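STIL N-terminal domain-containing protein (Trichoplax adhaerens, PDB 5OI9) probably takes part in centriole assembly, with an N-terminal domain, described here, that may bind the centrosomal protein CEP85. Local coordinates at residues 208-211 and 212-215; 26-30 and 31-35. One frame throughout, in Å; residues are numbered along the deposited sequence.

Overall arrangement
Contact 2 comes first along the chain: residues 26-35 carry edge strand 27-29 into the loop that leads to strand 39-44, and so from the seven-stranded mixed sheet to the nine-stranded one. Contact 1 follows much later, where residues 208-215 open helix 210-216, whose leucines rest on strands 241-245 and 256-264 of that same seven-stranded sheet. The centres of contacts 1 and 2 lie about 29 Å apart. Between the nearest atoms of contacts 1 and 2 the distance is about 18 Å, so the two do not touch. Contact 1 thus belongs to the periphery, whereas contact 2 sits nearer the middle, at one of the places where the chain passes from one sheet to the other.

Contact 1. Residues 208-211 and 212-215; sequences PTAL and ARSL
Residues 208-215 pass from a loop into the first turns of helix 210-216, with R213 N bonded to T209 O (2.9 Å), S214 N to A210 O and L215 N to L211 O. T209 takes the N-cap position, and the residue just ahead of it is gripped by a side chain from within the helix. R213 folds back over the start, its chain bent at CG-CD (chi3 -88°), and presents NE and NH2 side-on to the single oxygen P208 O. The bond from R213 NE to P208 O is 2.9 Å long. That from R213 NH2 to P208 O is longer, at 3.2 Å. P208 O lies near the guanidinium plane, while NE sits 47° out of the carbonyl plane. One face of the guanidinium lies against T209 O and A210 CA. On the apolar flank L211 and L215 lie one turn apart, with L211 CG 4.0 Å from L215 CD1, and both side chains pack on L243 and W260 of the sheet beneath. The carbonyl of L211 takes two donors from the same face of its plane: L215 N, and S214 OG at 2.9 Å, which a chi1 of 63° tucks between its own backbone N and carbonyl carbon.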
loop_
_atom_site.group_PDB
_atom_site.type_symbol
_atom_site.label_atom_id
_atom_site.label_comp_id
_atom_site.label_asym_id
_atom_site.label_seq_id
_atom_site.Cartn_x
_atom_site.Cartn_y
_atom_site.Cartn_z
ATOM N N PRO A 208 -18.941 -22.953 13.444
ATOM C CA PRO A 208 -17.624 -23.587 13.648
ATOM C C PRO A 208 -17.182 -24.446 12.465
ATOM O O PRO A 208 -16.959 -25.654 12.583
ATOM C CB PRO A 208 -17.856 -24.411 14.921
ATOM C CG PRO A 208 -19.297 -24.776 14.863
ATOM C CD PRO A 208 -20.002 -23.606 14.233
ATOM N N THR A 209 -17.034 -23.813 11.305
ATOM C CA THR A 209 -16.461 -24.490 10.151
ATOM C C THR A 209 -14.964 -24.720 10.369
ATOM O O THR A 209 -14.368 -24.265 11.350
ATOM C CB THR A 209 -16.702 -23.681 8.878
ATOM O OG1 THR A 209 -16.061 -22.404 8.994
ATOM C CG2 THR A 209 -18.191 -23.474 8.652
ATOM N N ALA A 210 -14.347 -25.434 9.424
ATOM C CA ALA A 210 -12.931 -25.767 9.556
ATOM C C ALA A 210 -12.063 -24.512 9.572
ATOM O O ALA A 210 -11.082 -24.437 10.320
ATOM C CB ALA A 210 -12.503 -26.701 8.426
ATOM N N LEU A 211 -12.411 -23.515 8.756
ATOM C CA LEU A 211 -11.652 -22.268 8.746
ATOM C C LEU A 211 -11.789 -21.530 10.073
ATOM O O LEU A 211 -10.795 -21.043 10.625
ATOM C CB LEU A 211 -12.111 -21.385 7.586
ATOM C CG LEU A 211 -11.476 -19.996 7.517
ATOM C CD1 LEU A 211 -9.969 -20.102 7.332
ATOM C CD2 LEU A 211 -12.101 -19.171 6.404
ATOM N N ALA A 212 -13.013 -21.435 10.598
ATOM C CA ALA A 212 -13.221 -20.790 11.891
ATOM C C ALA A 212 -12.482 -21.515 13.007
ATOM O O ALA A 212 -11.975 -20.876 13.937
ATOM C CB ALA A 212 -14.714 -20.712 12.208
ATOM N N ARG A 213 -12.402 -22.845 12.931
ATOM C CA ARG A 213 -11.730 -23.606 13.981
ATOM C C ARG A 213 -10.217 -23.432 13.918
ATOM O O ARG A 213 -9.546 -23.398 14.957
ATOM C CB ARG A 213 -12.106 -25.085 13.881
ATOM C CG ARG A 213 -13.325 -25.467 14.704
ATOM C CD ARG A 213 -13.701 -26.938 14.541
ATOM N NE ARG A 213 -14.608 -27.151 13.418
ATOM C CZ ARG A 213 -14.312 -27.861 12.336
ATOM N NH1 ARG A 213 -13.127 -28.447 12.225
ATOM N NH2 ARG A 213 -15.207 -27.992 11.367
ATOM N N SER A 214 -9.659 -23.319 12.710
ATOM C CA SER A 214 -8.214 -23.147 12.590
ATOM C C SER A 214 -7.781 -21.738 12.979
ATOM O O SER A 214 -6.655 -21.548 13.452
ATOM C CB SER A 214 -7.759 -23.473 11.167
ATOM O OG SER A 214 -8.338 -22.584 10.230
ATOM N N LEU A 215 -8.653 -20.744 12.792
ATOM C CA LEU A 215 -8.307 -19.375 13.162
ATOM C C LEU A 215 -8.333 -19.184 14.672
ATOM O O LEU A 215 -7.478 -18.488 15.230
ATOM C CB LEU A 215 -9.256 -18.390 12.483
ATOM C CG LEU A 215 -9.036 -18.197 10.984
ATOM C CD1 LEU A 215 -10.195 -17.433 10.368
ATOM C CD2 LEU A 215 -7.723 -17.477 10.732
#

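Contact 2. Residues 26-30 and 31-35; sequences QEELH and LLKGS
H30 and L32 meet through ring and backbone: L32 N donates to H30 ND1 at 3.2 Å, almost straight at 175°, although the donor lies 34° out of the imidazole plane. With CG set opposite the backbone N (chi1 -173°), the H30 ring swings beside its own carbonyl carbon, and one of its faces lies against L31 N. Accepting at ND1 leaves NE2, across the ring, to donate to P192 O; the two bonds together limit the ring's rotation. W273 of helix 270-281 also meets the imidazole, its ring plane inclined to it. The backbone that carries these groups is a type I beta turn from H30 to K33, leading out of edge strand 27-29, and its closing bond runs from K33 N to H30 O (3.1 Å). That donor stands well above the carbonyl plane. K33 sends its side chain back along the strand: bent once, at CB-CG, and extended beyond, it brings CE to 3.5 Å from E28 O. The side chains of E28 and K33 cross at a slant, and their ends form a long salt bridge, E28 OE1 to K33 NZ 3.7 Å. Just beyond the turn, G34 N donates to a water at 2.9 Å, which in turn is weakly linked to H30 O.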
loop_
_atom_site.group_PDB
_atom_site.type_symbol
_atom_site.label_atom_id
_atom_site.label_comp_id
_atom_site.label_asym_id
_atom_site.label_seq_id
_atom_site.Cartn_x
_atom_site.Cartn_y
_atom_site.Cartn_z
ATOM N N GLN A 26 -14.008 4.601 20.114
ATOM C CA GLN A 26 -13.842 4.554 18.669
ATOM C C GLN A 26 -12.365 4.642 18.308
ATOM O O GLN A 26 -11.563 5.252 19.020
ATOM C CB GLN A 26 -14.592 5.702 17.995
ATOM C CG GLN A 26 -16.089 5.553 17.933
ATOM C CD GLN A 26 -16.698 6.443 16.869
ATOM O OE1 GLN A 26 -16.032 7.330 16.334
ATOM N NE2 GLN A 26 -17.965 6.204 16.545
ATOM N N GLU A 27 -12.009 4.028 17.185
ATOM C CA GLU A 27 -10.668 4.135 16.631
ATOM C C GLU A 27 -10.769 4.587 15.183
ATOM O O GLU A 27 -11.692 4.194 14.462
ATOM C CB GLU A 27 -9.909 2.802 16.716
ATOM C CG GLU A 27 -9.853 2.186 18.108
ATOM C CD GLU A 27 -8.822 2.841 19.010
ATOM O OE1 GLU A 27 -8.861 2.591 20.233
ATOM O OE2 GLU A 27 -7.972 3.601 18.501
ATOM N N GLU A 28 -9.825 5.422 14.765
ATOM C CA GLU A 28 -9.730 5.875 13.385
ATOM C C GLU A 28 -8.552 5.169 12.730
ATOM O O GLU A 28 -7.415 5.288 13.199
ATOM C CB GLU A 28 -9.565 7.391 13.313
ATOM C CG GLU A 28 -10.766 8.168 13.828
ATOM C CD GLU A 28 -10.490 9.656 13.945
ATOM O OE1 GLU A 28 -9.303 10.048 13.908
ATOM O OE2 GLU A 28 -11.460 10.433 14.073
ATOM N N LEU A 29 -8.825 4.439 11.656
ATOM C CA LEU A 29 -7.823 3.640 10.967
ATOM C C LEU A 29 -7.399 4.331 9.679
ATOM O O LEU A 29 -8.234 4.889 8.957
ATOM C CB LEU A 29 -8.362 2.238 10.659
ATOM C CG LEU A 29 -9.014 1.489 11.828
ATOM C CD1 LEU A 29 -9.458 0.091 11.407
ATOM C CD2 LEU A 29 -8.069 1.417 13.022
ATOM N N HIS A 30 -6.099 4.296 9.398
ATOM C CA HIS A 30 -5.575 4.763 8.122
ATOM C C HIS A 30 -4.205 4.142 7.899
ATOM O O HIS A 30 -3.523 3.746 8.848
ATOM C CB HIS A 30 -5.487 6.291 8.050
ATOM C CG HIS A 30 -5.100 6.803 6.696
ATOM N ND1 HIS A 30 -3.797 7.093 6.354
ATOM C CD2 HIS A 30 -5.843 7.048 5.591
ATOM C CE1 HIS A 30 -3.756 7.509 5.099
ATOM N NE2 HIS A 30 -4.984 7.488 4.614
ATOM N N LEU A 31 -3.815 4.070 6.622
ATOM C CA LEU A 31 -2.553 3.442 6.234
ATOM C C LEU A 31 -1.375 3.968 7.046
ATOM O O LEU A 31 -0.540 3.193 7.525
ATOM C CB LEU A 31 -2.297 3.668 4.742
ATOM C CG LEU A 31 -0.954 3.134 4.244
ATOM C CD1 LEU A 31 -0.995 1.620 4.162
ATOM C CD2 LEU A 31 -0.565 3.746 2.905
ATOM N N LEU A 32 -1.290 5.287 7.206
ATOM C CA LEU A 32 -0.140 5.923 7.831
ATOM C C LEU A 32 -0.419 6.357 9.265
ATOM O O LEU A 32 0.289 7.220 9.792
ATOM C CB LEU A 32 0.311 7.117 6.988
ATOM C CG LEU A 32 0.642 6.791 5.530
ATOM C CD1 LEU A 32 0.867 8.055 4.717
ATOM C CD2 LEU A 32 1.856 5.879 5.454
ATOM N N LYS A 33 -1.427 5.767 9.909
ATOM C CA LYS A 33 -1.793 6.185 11.259
ATOM C C LYS A 33 -0.664 5.908 12.243
ATOM O O LYS A 33 -0.241 6.797 12.994
ATOM C CB LYS A 33 -3.074 5.470 11.695
ATOM C CG LYS A 33 -3.922 6.258 12.677
ATOM C CD LYS A 33 -4.478 7.507 12.014
ATOM C CE LYS A 33 -5.465 8.226 12.913
ATOM N NZ LYS A 33 -6.089 9.383 12.212
ATOM N N GLY A 34 -0.155 4.673 12.248
ATOM C CA GLY A 34 0.903 4.305 13.172
ATOM C C GLY A 34 2.204 5.057 12.965
ATOM O O GLY A 34 2.984 5.202 13.914
ATOM N N SER A 35 2.459 5.538 11.750
ATOM C CA SER A 35 3.694 6.247 11.442
ATOM C C SER A 35 3.543 7.761 11.533
ATOM O O SER A 35 4.324 8.488 10.912
ATOM C CB SER A 35 4.199 5.859 10.051
ATOM O OG SER A 35 3.444 6.504 9.036
HETATM O O HOH W 1 -1.849 2.401 11.488
#